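Local coordinates for protein tylactone synthase starter module and modules 1 & 2 (Streptomyces fradiae, PDB 2Z5L) that probably catalyses the NADPH-dependent reduction of a beta-keto group on the growing chain, as the first ketoreductase of the tylosin polyketide synthase, at residues 26-30 with 472-478; 266-270 with 289-293; 388-394 with 408-414. All blocks are in the same frame, centred on the assembly; numbering follows the deposited sequence.

Contact 1: 26-30 with 472-478; sequences AWRYR and DVCVTVV
R28 grips D472 end-on with both terminal guanidinium nitrogens: R28 NH1 lies 3.2 Å from D472 OD2, and R28 NH2 lies 3.3 Å from D472 OD1. Each carboxylate oxygen of this salt bridge is met on its syn side. The oxygens stay close to the guanidinium plane, but the carboxylate is turned 24° against it, and the nitrogens stand out of the carboxylate plane. CG2 of V475 covers one guanidinium face, offset toward the rim. A bend of the arginine chain at chi3 (51°) brings the group over this methyl. Between the strands, Y29 and T476 form an antiparallel hydrogen-bonded pair, with Y29 N to T476 O and T476 N to Y29 O both 2.7 Å. R28 with V477 is the adjoining non-hydrogen-bonded pair, and V478 N adds a bond to W27 O at 2.8 Å. The Y29 ring turns an edge to the backbone, its CE1 3.5 Å from V478 O. A water lies 2.7 Å from Y29 OH and donates to V478 O, and W482 NE1 is a further partner of the hydroxyl. In the second shell, A249 O takes the NE of R28, and helix 457-470 covers the face carrying R28 and V477. Strand 28-35, from the start of the chain, thereby joins strand 474-477, from near its end. With NE, NH1 and NH2 all engaged, the buried guanidinium is probably held rigidly, its charge offset in part by D472, which R470 also reaches in a long, weak ion pair.

Contact 2: 266-270 with 289-293; sequences GGMGA and LTSRR
G267 meets T290 through a backbone hydrogen bond, G267 N to T290 O at 3.1 Å, with a C=O...N angle of 166°, while a type I turn from G266 to G269 curls the chain past the end of strand 286-291. Lacking a side chain, G267 comes in close, its CA 4.5 Å from CB of L289. A water pins the start of the turn: it accepts from G266 N at 2.8 Å and lies 2.9 Å from T290 OG1, with only a weak bond from R292 NH1. The T290 hydroxyl faces this water because OG1 sits between the backbone N and the carbonyl carbon (chi1 81°). The turn is the glycine-rich loop between strand 261-265 and helix 270-281, with G269 as N-cap, and G267, G269 and G272 fit the Rossmann-type pattern. In NADPH-dependent short-chain reductases such a loop lies against the cofactor, and an arginine just after the following strand often meets the adenosine 2'-phosphate; the position of R292 is consistent with that role. R292 folds back over its neighbour, its guanidinium lying flat above S291 CB, which stands 3.5 Å from the plane over the centre; a crystal neighbour also touches R292 and may influence this pose. One guanidinium edge faces the loop, bringing R292 NH2 3.3 Å from M268 N; both are donors, as would suit a site for an anion. M268 packs alongside the strand end, CG of M268 3.6 Å from CB of S291. Its chain then bends twice, at chi2 (-68°) and chi3, and leads away to A300 and L303 of helix 300-308. OG of S291 is held by H316 NE2 on the neighbouring strand.

Contact 3: 388-394 with 408-414; sequences LFSSVTG and NAALDAL
The end of strand 386-391 and the turn after it pack on helix 402-419 in a beta-alpha-beta unit of the ketoreductase fold, S390, S391 and G394 lying against N408, A409 and D412. N408 wedges its amide under the end of the strand: ND2 of N408 is 3.5 Å from CB of S391, and OD1 of N408 3.2 Å from CA of S390. The amide is oriented from outside these segments, K366 NZ donating to its OD1 and ND2 donating to Y404 O. S391, N408, Y404 and K366 match the serine, asparagine, tyrosine and lysine set of ketoreductase active sites in the short-chain dehydrogenase/reductase family, so this end of the contact probably borders the reaction site. OG of S391, anti to its own backbone N (chi1 175°), shares a hydrogen bond with OG1 of T393 at 2.9 Å, in which either hydroxyl could be the donor. One turn further along the helix, D412 OD1 lies 3.0 Å from S390 OG, where the serine proton is not settled, and also pairs with S427 OG on the next strand. D412 OD2 accepts from two waters. One also donates to S391 O and is hydrogen-bonded to S390 OG; the other links OD2 to G394 O, which R170 NH2 reaches too. Toward the start of the strand the contact turns apolar. CD1 of L388 meets CD2 of L414 at 3.8 Å, the two side chains crossing at about a right angle, and L411 points CD1 at the carbonyl O of F389, 3.5 Å off. A370 of helix 356-376 closes over L388 and L411.

All three contacts are largely buried, but contact 3 lies deepest, its centre about 4 Å from the chain centre, against 14 Å for contact 1 and 22 Å for contact 2, where R292 is exposed. Contacts 1 and 3 touch: C474 SG is 3.6 Å from D412 O of helix 402-419, while V478 and T476 pack on V392, just after strand 386-391. Contacts 2 and 3 share the KR domain without touching, their nearest atoms about 8 Å apart. Chemistry differs accordingly: strand pairing with a buried salt bridge in contact 1, a glycine loop tied to the strand end by one water in contact 2, and a hydroxyl, a carboxylate and backbone carbonyls bridged by water, beside an externally held amide, in contact 3.

Contact 1: 26-30 with 472-478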
ATOM      1  N   ALA A  26      -3.390  -8.744 -20.016  1.00 42.42           N
ATOM      2  CA  ALA A  26      -3.188  -9.955 -19.234  1.00 43.33           C
ATOM      3  C   ALA A  26      -2.371  -9.650 -17.978  1.00 44.00           C
ATOM      4  O   ALA A  26      -2.039 -10.558 -17.217  1.00 44.75           O
ATOM      5  CB  ALA A  26      -2.477 -11.014 -20.072  1.00 41.42           C
ATOM      6  N   TRP A  27      -2.055  -8.374 -17.772  1.00 43.74           N
ATOM      7  CA  TRP A  27      -1.277  -7.939 -16.621  1.00 43.95           C
ATOM      8  C   TRP A  27      -2.140  -7.147 -15.658  1.00 43.74           C
ATOM      9  O   TRP A  27      -1.673  -6.738 -14.602  1.00 46.01           O
ATOM     10  CB  TRP A  27      -0.104  -7.049 -17.059  1.00 43.94           C
ATOM     11  CG  TRP A  27       0.906  -7.729 -17.935  1.00 43.00           C
ATOM     12  CD1 TRP A  27       1.012  -9.070 -18.183  1.00 44.37           C
ATOM     13  CD2 TRP A  27       1.982  -7.102 -18.656  1.00 42.61           C
ATOM     14  NE1 TRP A  27       2.085  -9.316 -19.008  1.00 44.30           N
ATOM     15  CE2 TRP A  27       2.697  -8.129 -19.313  1.00 41.98           C
ATOM     16  CE3 TRP A  27       2.411  -5.774 -18.808  1.00 39.07           C
ATOM     17  CZ2 TRP A  27       3.819  -7.872 -20.110  1.00 41.61           C
ATOM     18  CZ3 TRP A  27       3.533  -5.519 -19.606  1.00 40.72           C
ATOM     19  CH2 TRP A  27       4.219  -6.565 -20.245  1.00 40.37           C
ATOM     20  N   ARG A  28      -3.398  -6.940 -16.016  1.00 42.74           N
ATOM     21  CA  ARG A  28      -4.304  -6.159 -15.186  1.00 43.48           C
ATOM     22  C   ARG A  28      -5.045  -6.956 -14.114  1.00 44.96           C
ATOM     23  O   ARG A  28      -5.787  -7.888 -14.419  1.00 46.26           O
ATOM     24  CB  ARG A  28      -5.326  -5.445 -16.075  1.00 42.15           C
ATOM     25  CG  ARG A  28      -4.735  -4.402 -17.017  1.00 39.46           C
ATOM     26  CD  ARG A  28      -5.785  -3.952 -18.004  1.00 38.32           C
ATOM     27  NE  ARG A  28      -7.013  -3.557 -17.325  1.00 38.14           N
ATOM     28  CZ  ARG A  28      -7.176  -2.406 -16.687  1.00 39.31           C
ATOM     29  NH1 ARG A  28      -6.181  -1.526 -16.653  1.00 39.53           N
ATOM     30  NH2 ARG A  28      -8.324  -2.148 -16.064  1.00 39.03           N
ATOM     31  N   TYR A  29      -4.848  -6.572 -12.857  1.00 46.22           N
ATOM     32  CA  TYR A  29      -5.515  -7.228 -11.740  1.00 45.99           C
ATOM     33  C   TYR A  29      -6.111  -6.178 -10.813  1.00 47.79           C
ATOM     34  O   TYR A  29      -5.782  -4.989 -10.893  1.00 47.59           O
ATOM     35  CB  TYR A  29      -4.537  -8.096 -10.958  1.00 44.28           C
ATOM     36  CG  TYR A  29      -3.793  -9.112 -11.788  1.00 43.79           C
ATOM     37  CD1 TYR A  29      -2.700  -8.739 -12.563  1.00 42.60           C
ATOM     38  CD2 TYR A  29      -4.161 -10.459 -11.767  1.00 43.58           C
ATOM     39  CE1 TYR A  29      -1.986  -9.683 -13.291  1.00 41.65           C
ATOM     40  CE2 TYR A  29      -3.452 -11.414 -12.497  1.00 42.31           C
ATOM     41  CZ  TYR A  29      -2.365 -11.022 -13.251  1.00 41.49           C
ATOM     42  OH  TYR A  29      -1.626 -11.957 -13.945  1.00 39.30           O
ATOM     43  N   ARG A  30      -6.990  -6.617  -9.925  1.00 49.28           N
ATOM     44  CA  ARG A  30      -7.623  -5.697  -8.997  1.00 51.98           C
ATOM     45  C   ARG A  30      -8.007  -6.397  -7.704  1.00 51.80           C
ATOM     46  O   ARG A  30      -7.927  -7.622  -7.598  1.00 51.84           O
ATOM     47  CB  ARG A  30      -8.861  -5.063  -9.645  1.00 55.43           C
ATOM     48  CG  ARG A  30     -10.067  -5.989  -9.791  1.00 59.75           C
ATOM     49  CD  ARG A  30     -11.242  -5.282 -10.468  1.00 63.81           C
ATOM     50  NE  ARG A  30     -11.232  -3.833 -10.240  1.00 67.99           N
ATOM     51  CZ  ARG A  30     -10.737  -2.937 -11.093  1.00 69.83           C
ATOM     52  NH1 ARG A  30     -10.212  -3.334 -12.244  1.00 71.25           N
ATOM     53  NH2 ARG A  30     -10.759  -1.642 -10.796  1.00 69.23           N
ATOM     54  N   ASP A 472      -9.669   3.999 -14.615  1.00 45.67           N
ATOM     55  CA  ASP A 472      -9.538   3.194 -13.411  1.00 45.67           C
ATOM     56  C   ASP A 472      -9.250   4.048 -12.180  1.00 45.87           C
ATOM     57  O   ASP A 472      -8.754   5.174 -12.287  1.00 45.90           O
ATOM     58  CB  ASP A 472      -8.395   2.180 -13.549  1.00 45.33           C
ATOM     59  CG  ASP A 472      -8.617   1.176 -14.652  1.00 45.29           C
ATOM     60  OD1 ASP A 472      -9.666   0.490 -14.655  1.00 45.25           O
ATOM     61  OD2 ASP A 472      -7.721   1.057 -15.512  1.00 46.93           O
ATOM     62  N   VAL A 473      -9.573   3.493 -11.012  1.00 45.55           N
ATOM     63  CA  VAL A 473      -9.313   4.141  -9.734  1.00 44.60           C
ATOM     64  C   VAL A 473      -8.053   3.458  -9.207  1.00 44.35           C
ATOM     65  O   VAL A 473      -7.049   4.113  -8.930  1.00 46.58           O
ATOM     66  CB  VAL A 473     -10.494   3.950  -8.750  1.00 45.36           C
ATOM     67  CG1 VAL A 473     -10.096   4.412  -7.351  1.00 44.86           C
ATOM     68  CG2 VAL A 473     -11.702   4.769  -9.235  1.00 42.89           C
ATOM     69  N   CYS A 474      -8.100   2.137  -9.080  1.00 42.28           N
ATOM     70  CA  CYS A 474      -6.933   1.381  -8.641  1.00 40.29           C
ATOM     71  C   CYS A 474      -6.880   0.112  -9.454  1.00 39.59           C
ATOM     72  O   CYS A 474      -7.893  -0.557  -9.661  1.00 42.57           O
ATOM     73  CB  CYS A 474      -6.990   1.020  -7.148  1.00 38.95           C
ATOM     74  SG  CYS A 474      -6.562   2.366  -6.019  1.00 40.40           S
ATOM     75  N   VAL A 475      -5.692  -0.209  -9.932  1.00 37.93           N
ATOM     76  CA  VAL A 475      -5.508  -1.406 -10.713  1.00 36.21           C
ATOM     77  C   VAL A 475      -4.078  -1.837 -10.529  1.00 35.96           C
ATOM     78  O   VAL A 475      -3.204  -1.003 -10.292  1.00 35.73           O
ATOM     79  CB  VAL A 475      -5.794  -1.150 -12.217  1.00 38.18           C
ATOM     80  CG1 VAL A 475      -4.837  -0.095 -12.765  1.00 37.16           C
ATOM     81  CG2 VAL A 475      -5.674  -2.449 -13.000  1.00 35.73           C
ATOM     82  N   THR A 476      -3.855  -3.145 -10.601  1.00 36.86           N
ATOM     83  CA  THR A 476      -2.525  -3.707 -10.466  1.00 35.42           C
ATOM     84  C   THR A 476      -2.099  -4.143 -11.854  1.00 36.66           C
ATOM     85  O   THR A 476      -2.746  -4.987 -12.482  1.00 38.02           O
ATOM     86  CB  THR A 476      -2.500  -4.962  -9.544  1.00 36.21           C
ATOM     87  OG1 THR A 476      -2.887  -4.602  -8.214  1.00 35.62           O
ATOM     88  CG2 THR A 476      -1.103  -5.561  -9.500  1.00 33.05           C
ATOM     89  N   VAL A 477      -1.024  -3.550 -12.348  1.00 35.04           N
ATOM     90  CA  VAL A 477      -0.512  -3.916 -13.657  1.00 32.81           C
ATOM     91  C   VAL A 477       0.794  -4.637 -13.410  1.00 33.03           C
ATOM     92  O   VAL A 477       1.814  -4.002 -13.147  1.00 35.01           O
ATOM     93  CB  VAL A 477      -0.245  -2.671 -14.529  1.00 30.99           C
ATOM     94  CG1 VAL A 477       0.336  -3.096 -15.866  1.00 30.39           C
ATOM     95  CG2 VAL A 477      -1.535  -1.888 -14.737  1.00 27.91           C
ATOM     96  N   VAL A 478       0.768  -5.962 -13.473  1.00 34.05           N
ATOM     97  CA  VAL A 478       1.984  -6.735 -13.243  1.00 36.27           C
ATOM     98  C   VAL A 478       2.094  -7.940 -14.160  1.00 38.08           C
ATOM     99  O   VAL A 478       1.094  -8.556 -14.520  1.00 40.34           O
ATOM    100  CB  VAL A 478       2.058  -7.283 -11.797  1.00 35.60           C
ATOM    101  CG1 VAL A 478       3.433  -7.881 -11.550  1.00 37.94           C
ATOM    102  CG2 VAL A 478       1.750  -6.195 -10.792  1.00 34.65           C
TER
HETATM  103  O   HOH W   1       0.707 -11.297 -15.205  1.00 39.08           O

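Contact 2: 266-270 with 289-293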
ATOM      1  N   GLY A 266       9.537  13.312  -9.714  1.00 24.88           N
ATOM      2  CA  GLY A 266      10.513  12.269  -9.943  1.00 23.47           C
ATOM      3  C   GLY A 266      10.779  12.176 -11.434  1.00 24.09           C
ATOM      4  O   GLY A 266      10.969  11.098 -11.994  1.00 22.54           O
ATOM      5  N   GLY A 267      10.792  13.325 -12.095  1.00 24.04           N
ATOM      6  CA  GLY A 267      11.026  13.346 -13.537  1.00 25.26           C
ATOM      7  C   GLY A 267      12.447  13.010 -13.994  1.00 26.23           C
ATOM      8  O   GLY A 267      12.669  12.802 -15.179  1.00 25.75           O
ATOM      9  N   MET A 268      13.422  12.973 -13.087  1.00 25.14           N
ATOM     10  CA  MET A 268      14.773  12.638 -13.508  1.00 26.15           C
ATOM     11  C   MET A 268      15.084  11.171 -13.146  1.00 27.39           C
ATOM     12  O   MET A 268      16.242  10.752 -13.148  1.00 28.40           O
ATOM     13  CB  MET A 268      15.791  13.603 -12.885  1.00 26.58           C
ATOM     14  CG  MET A 268      15.641  15.056 -13.401  1.00 30.80           C
ATOM     15  SD  MET A 268      16.099  15.195 -15.176  1.00 34.19           S
ATOM     16  CE  MET A 268      17.829  15.316 -15.015  1.00 37.48           C
ATOM     17  N   GLY A 269      14.030  10.405 -12.845  1.00 27.87           N
ATOM     18  CA  GLY A 269      14.149   8.991 -12.509  1.00 27.22           C
ATOM     19  C   GLY A 269      13.930   8.161 -13.759  1.00 23.61           C
ATOM     20  O   GLY A 269      13.538   8.699 -14.798  1.00 25.38           O
ATOM     21  N   ALA A 270      14.166   6.854 -13.683  1.00 25.65           N
ATOM     22  CA  ALA A 270      14.014   5.981 -14.858  1.00 24.99           C
ATOM     23  C   ALA A 270      12.622   6.055 -15.470  1.00 24.48           C
ATOM     24  O   ALA A 270      12.468   6.120 -16.685  1.00 23.90           O
ATOM     25  CB  ALA A 270      14.338   4.512 -14.476  1.00 28.21           C
ATOM     26  N   LEU A 289       8.954  19.285 -14.794  1.00 22.76           N
ATOM     27  CA  LEU A 289       9.595  18.178 -14.111  1.00 24.03           C
ATOM     28  C   LEU A 289      10.231  18.603 -12.805  1.00 25.88           C
ATOM     29  O   LEU A 289      10.922  19.620 -12.740  1.00 28.51           O
ATOM     30  CB  LEU A 289      10.662  17.571 -15.025  1.00 23.58           C
ATOM     31  CG  LEU A 289      10.244  17.349 -16.478  1.00 23.43           C
ATOM     32  CD1 LEU A 289      11.474  16.957 -17.281  1.00 27.65           C
ATOM     33  CD2 LEU A 289       9.167  16.291 -16.580  1.00 25.84           C
ATOM     34  N   THR A 290       9.991  17.833 -11.752  1.00 24.59           N
ATOM     35  CA  THR A 290      10.594  18.174 -10.479  1.00 27.07           C
ATOM     36  C   THR A 290      11.561  17.075 -10.129  1.00 27.62           C
ATOM     37  O   THR A 290      11.350  15.920 -10.495  1.00 26.62           O
ATOM     38  CB  THR A 290       9.551  18.301  -9.369  1.00 26.90           C
ATOM     39  OG1 THR A 290       9.222  17.002  -8.875  1.00 31.24           O
ATOM     40  CG2 THR A 290       8.278  18.960  -9.913  1.00 30.87           C
ATOM     41  N   SER A 291      12.635  17.449  -9.444  1.00 27.82           N
ATOM     42  CA  SER A 291      13.653  16.498  -9.012  1.00 32.06           C
ATOM     43  C   SER A 291      14.434  17.068  -7.834  1.00 35.91           C
ATOM     44  O   SER A 291      14.415  18.274  -7.589  1.00 35.01           O
ATOM     45  CB  SER A 291      14.614  16.186 -10.156  1.00 30.42           C
ATOM     46  OG  SER A 291      15.370  17.323 -10.524  1.00 26.52           O
ATOM     47  N   ARG A 292      15.119  16.178  -7.122  1.00 39.81           N
ATOM     48  CA  ARG A 292      15.923  16.512  -5.954  1.00 43.93           C
ATOM     49  C   ARG A 292      16.985  17.579  -6.207  1.00 45.67           C
ATOM     50  O   ARG A 292      17.168  18.478  -5.390  1.00 48.15           O
ATOM     51  CB  ARG A 292      16.590  15.235  -5.411  1.00 44.40           C
ATOM     52  CG  ARG A 292      17.017  14.228  -6.506  1.00 46.14           C
ATOM     53  CD  ARG A 292      15.984  13.111  -6.692  1.00 44.68           C
ATOM     54  NE  ARG A 292      15.654  12.821  -8.084  1.00 38.07           N
ATOM     55  CZ  ARG A 292      14.437  12.958  -8.607  1.00 39.45           C
ATOM     56  NH1 ARG A 292      13.443  13.389  -7.840  1.00 40.70           N
ATOM     57  NH2 ARG A 292      14.205  12.662  -9.888  1.00 28.36           N
ATOM     58  N   ARG A 293      17.687  17.472  -7.333  1.00 46.47           N
ATOM     59  CA  ARG A 293      18.743  18.417  -7.696  1.00 46.07           C
ATOM     60  C   ARG A 293      18.237  19.487  -8.654  1.00 45.42           C
ATOM     61  O   ARG A 293      18.911  20.490  -8.878  1.00 44.53           O
ATOM     62  CB  ARG A 293      19.916  17.684  -8.368  1.00 48.50           C
ATOM     63  CG  ARG A 293      20.602  16.624  -7.521  1.00 48.49           C
ATOM     64  CD  ARG A 293      21.786  17.169  -6.737  1.00 50.76           C
ATOM     65  NE  ARG A 293      22.853  17.714  -7.584  1.00 53.91           N
ATOM     66  CZ  ARG A 293      23.124  19.012  -7.709  1.00 53.67           C
ATOM     67  NH1 ARG A 293      22.407  19.906  -7.047  1.00 54.40           N
ATOM     68  NH2 ARG A 293      24.128  19.416  -8.478  1.00 53.55           N
TER
HETATM   69  O   HOH W   2      10.279  14.731  -7.404  1.00 30.01           O

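Contact 3: 388-394 with 408-414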
ATOM      1  N   LEU A 388      -1.018   8.317  -9.737  1.00 30.35           N
ATOM      2  CA  LEU A 388      -0.079   7.944  -8.698  1.00 28.77           C
ATOM      3  C   LEU A 388       0.538   6.612  -9.064  1.00 28.76           C
ATOM      4  O   LEU A 388      -0.161   5.666  -9.455  1.00 29.43           O
ATOM      5  CB  LEU A 388      -0.778   7.866  -7.333  1.00 26.43           C
ATOM      6  CG  LEU A 388      -1.545   9.120  -6.869  1.00 24.90           C
ATOM      7  CD1 LEU A 388      -2.219   8.829  -5.553  1.00 24.88           C
ATOM      8  CD2 LEU A 388      -0.611  10.320  -6.721  1.00 24.53           C
ATOM      9  N   PHE A 389       1.862   6.558  -8.967  1.00 28.34           N
ATOM     10  CA  PHE A 389       2.614   5.339  -9.273  1.00 26.56           C
ATOM     11  C   PHE A 389       2.823   4.565  -7.988  1.00 26.19           C
ATOM     12  O   PHE A 389       3.687   4.891  -7.180  1.00 23.53           O
ATOM     13  CB  PHE A 389       3.966   5.687  -9.898  1.00 25.33           C
ATOM     14  CG  PHE A 389       3.873   6.052 -11.342  1.00 25.22           C
ATOM     15  CD1 PHE A 389       3.145   7.168 -11.739  1.00 25.08           C
ATOM     16  CD2 PHE A 389       4.499   5.279 -12.311  1.00 24.64           C
ATOM     17  CE1 PHE A 389       3.041   7.514 -13.084  1.00 26.83           C
ATOM     18  CE2 PHE A 389       4.399   5.619 -13.656  1.00 27.49           C
ATOM     19  CZ  PHE A 389       3.667   6.744 -14.043  1.00 26.92           C
ATOM     20  N   SER A 390       2.000   3.542  -7.807  1.00 27.80           N
ATOM     21  CA  SER A 390       2.068   2.699  -6.640  1.00 28.74           C
ATOM     22  C   SER A 390       2.954   1.499  -6.978  1.00 29.20           C
ATOM     23  O   SER A 390       3.631   1.479  -8.003  1.00 27.33           O
ATOM     24  CB  SER A 390       0.651   2.251  -6.248  1.00 29.58           C
ATOM     25  OG  SER A 390       0.654   1.584  -5.009  1.00 33.58           O
ATOM     26  N   SER A 391       2.933   0.507  -6.101  1.00 29.67           N
ATOM     27  CA  SER A 391       3.712  -0.715  -6.247  1.00 30.35           C
ATOM     28  C   SER A 391       2.838  -1.889  -5.801  1.00 30.56           C
ATOM     29  O   SER A 391       1.997  -1.745  -4.908  1.00 29.45           O
ATOM     30  CB  SER A 391       4.962  -0.647  -5.363  1.00 29.50           C
ATOM     31  OG  SER A 391       5.675  -1.873  -5.406  1.00 34.11           O
ATOM     32  N   VAL A 392       3.054  -3.046  -6.418  1.00 28.45           N
ATOM     33  CA  VAL A 392       2.302  -4.254  -6.083  1.00 30.31           C
ATOM     34  C   VAL A 392       2.649  -4.678  -4.651  1.00 28.93           C
ATOM     35  O   VAL A 392       1.926  -5.458  -4.021  1.00 29.50           O
ATOM     36  CB  VAL A 392       2.643  -5.412  -7.053  1.00 30.01           C
ATOM     37  CG1 VAL A 392       4.065  -5.869  -6.824  1.00 30.02           C
ATOM     38  CG2 VAL A 392       1.659  -6.559  -6.869  1.00 32.22           C
ATOM     39  N   THR A 393       3.754  -4.144  -4.137  1.00 29.05           N
ATOM     40  CA  THR A 393       4.182  -4.457  -2.785  1.00 28.66           C
ATOM     41  C   THR A 393       3.131  -4.012  -1.773  1.00 28.94           C
ATOM     42  O   THR A 393       2.974  -4.627  -0.716  1.00 28.33           O
ATOM     43  CB  THR A 393       5.512  -3.771  -2.447  1.00 31.03           C
ATOM     44  OG1 THR A 393       5.359  -2.353  -2.572  1.00 35.02           O
ATOM     45  CG2 THR A 393       6.619  -4.257  -3.399  1.00 25.15           C
ATOM     46  N   GLY A 394       2.416  -2.940  -2.107  1.00 28.33           N
ATOM     47  CA  GLY A 394       1.391  -2.419  -1.225  1.00 28.70           C
ATOM     48  C   GLY A 394       0.009  -2.983  -1.494  1.00 28.61           C
ATOM     49  O   GLY A 394      -0.956  -2.552  -0.857  1.00 30.14           O
ATOM     50  N   ASN A 408       2.860   2.784  -0.349  1.00 18.57           N
ATOM     51  CA  ASN A 408       2.132   2.555  -1.579  1.00 19.92           C
ATOM     52  C   ASN A 408       0.657   2.274  -1.262  1.00 20.67           C
ATOM     53  O   ASN A 408      -0.234   2.784  -1.953  1.00 22.74           O
ATOM     54  CB  ASN A 408       2.815   1.444  -2.382  1.00 20.47           C
ATOM     55  CG  ASN A 408       4.071   1.949  -3.072  1.00 22.28           C
ATOM     56  OD1 ASN A 408       3.988   2.733  -4.020  1.00 27.95           O
ATOM     57  ND2 ASN A 408       5.233   1.530  -2.589  1.00 25.42           N
ATOM     58  N   ALA A 409       0.387   1.517  -0.202  1.00 21.62           N
ATOM     59  CA  ALA A 409      -0.999   1.264   0.183  1.00 24.33           C
ATOM     60  C   ALA A 409      -1.709   2.625   0.362  1.00 25.15           C
ATOM     61  O   ALA A 409      -2.861   2.784  -0.037  1.00 26.34           O
ATOM     62  CB  ALA A 409      -1.050   0.449   1.485  1.00 24.62           C
ATOM     63  N   ALA A 410      -1.018   3.610   0.940  1.00 24.30           N
ATOM     64  CA  ALA A 410      -1.612   4.935   1.143  1.00 23.20           C
ATOM     65  C   ALA A 410      -1.900   5.720  -0.136  1.00 24.66           C
ATOM     66  O   ALA A 410      -2.829   6.543  -0.176  1.00 26.89           O
ATOM     67  CB  ALA A 410      -0.740   5.789   2.070  1.00 21.70           C
ATOM     68  N   LEU A 411      -1.086   5.525  -1.166  1.00 23.62           N
ATOM     69  CA  LEU A 411      -1.316   6.217  -2.420  1.00 26.32           C
ATOM     70  C   LEU A 411      -2.648   5.732  -2.979  1.00 26.91           C
ATOM     71  O   LEU A 411      -3.443   6.522  -3.482  1.00 30.88           O
ATOM     72  CB  LEU A 411      -0.199   5.919  -3.434  1.00 26.69           C
ATOM     73  CG  LEU A 411       1.167   6.585  -3.196  1.00 25.32           C
ATOM     74  CD1 LEU A 411       2.157   6.162  -4.272  1.00 20.95           C
ATOM     75  CD2 LEU A 411       0.996   8.102  -3.189  1.00 20.17           C
ATOM     76  N   ASP A 412      -2.888   4.427  -2.884  1.00 28.21           N
ATOM     77  CA  ASP A 412      -4.128   3.832  -3.382  1.00 29.99           C
ATOM     78  C   ASP A 412      -5.372   4.381  -2.673  1.00 30.85           C
ATOM     79  O   ASP A 412      -6.355   4.743  -3.330  1.00 31.76           O
ATOM     80  CB  ASP A 412      -4.081   2.302  -3.251  1.00 29.38           C
ATOM     81  CG  ASP A 412      -2.851   1.687  -3.926  1.00 32.80           C
ATOM     82  OD1 ASP A 412      -2.250   2.337  -4.811  1.00 33.63           O
ATOM     83  OD2 ASP A 412      -2.492   0.545  -3.585  1.00 33.37           O
ATOM     84  N   ALA A 413      -5.329   4.458  -1.345  1.00 30.07           N
ATOM     85  CA  ALA A 413      -6.472   4.958  -0.579  1.00 30.89           C
ATOM     86  C   ALA A 413      -6.802   6.394  -0.978  1.00 31.29           C
ATOM     87  O   ALA A 413      -7.971   6.774  -1.055  1.00 33.56           O
ATOM     88  CB  ALA A 413      -6.177   4.880   0.922  1.00 26.88           C
ATOM     89  N   LEU A 414      -5.758   7.188  -1.207  1.00 32.79           N
ATOM     90  CA  LEU A 414      -5.911   8.575  -1.609  1.00 32.65           C
ATOM     91  C   LEU A 414      -6.646   8.628  -2.943  1.00 33.39           C
ATOM     92  O   LEU A 414      -7.487   9.502  -3.162  1.00 33.23           O
ATOM     93  CB  LEU A 414      -4.546   9.251  -1.738  1.00 33.12           C
ATOM     94  CG  LEU A 414      -4.536  10.674  -2.324  1.00 35.09           C
ATOM     95  CD1 LEU A 414      -5.201  11.649  -1.366  1.00 34.07           C
ATOM     96  CD2 LEU A 414      -3.089  11.108  -2.583  1.00 35.84           C
TER
HETATM   97  O   HOH W   3      -0.194  -0.666  -3.582  1.00 27.35           O
HETATM   98  O   HOH W   4      -3.164  -0.847  -1.440  1.00 43.74           O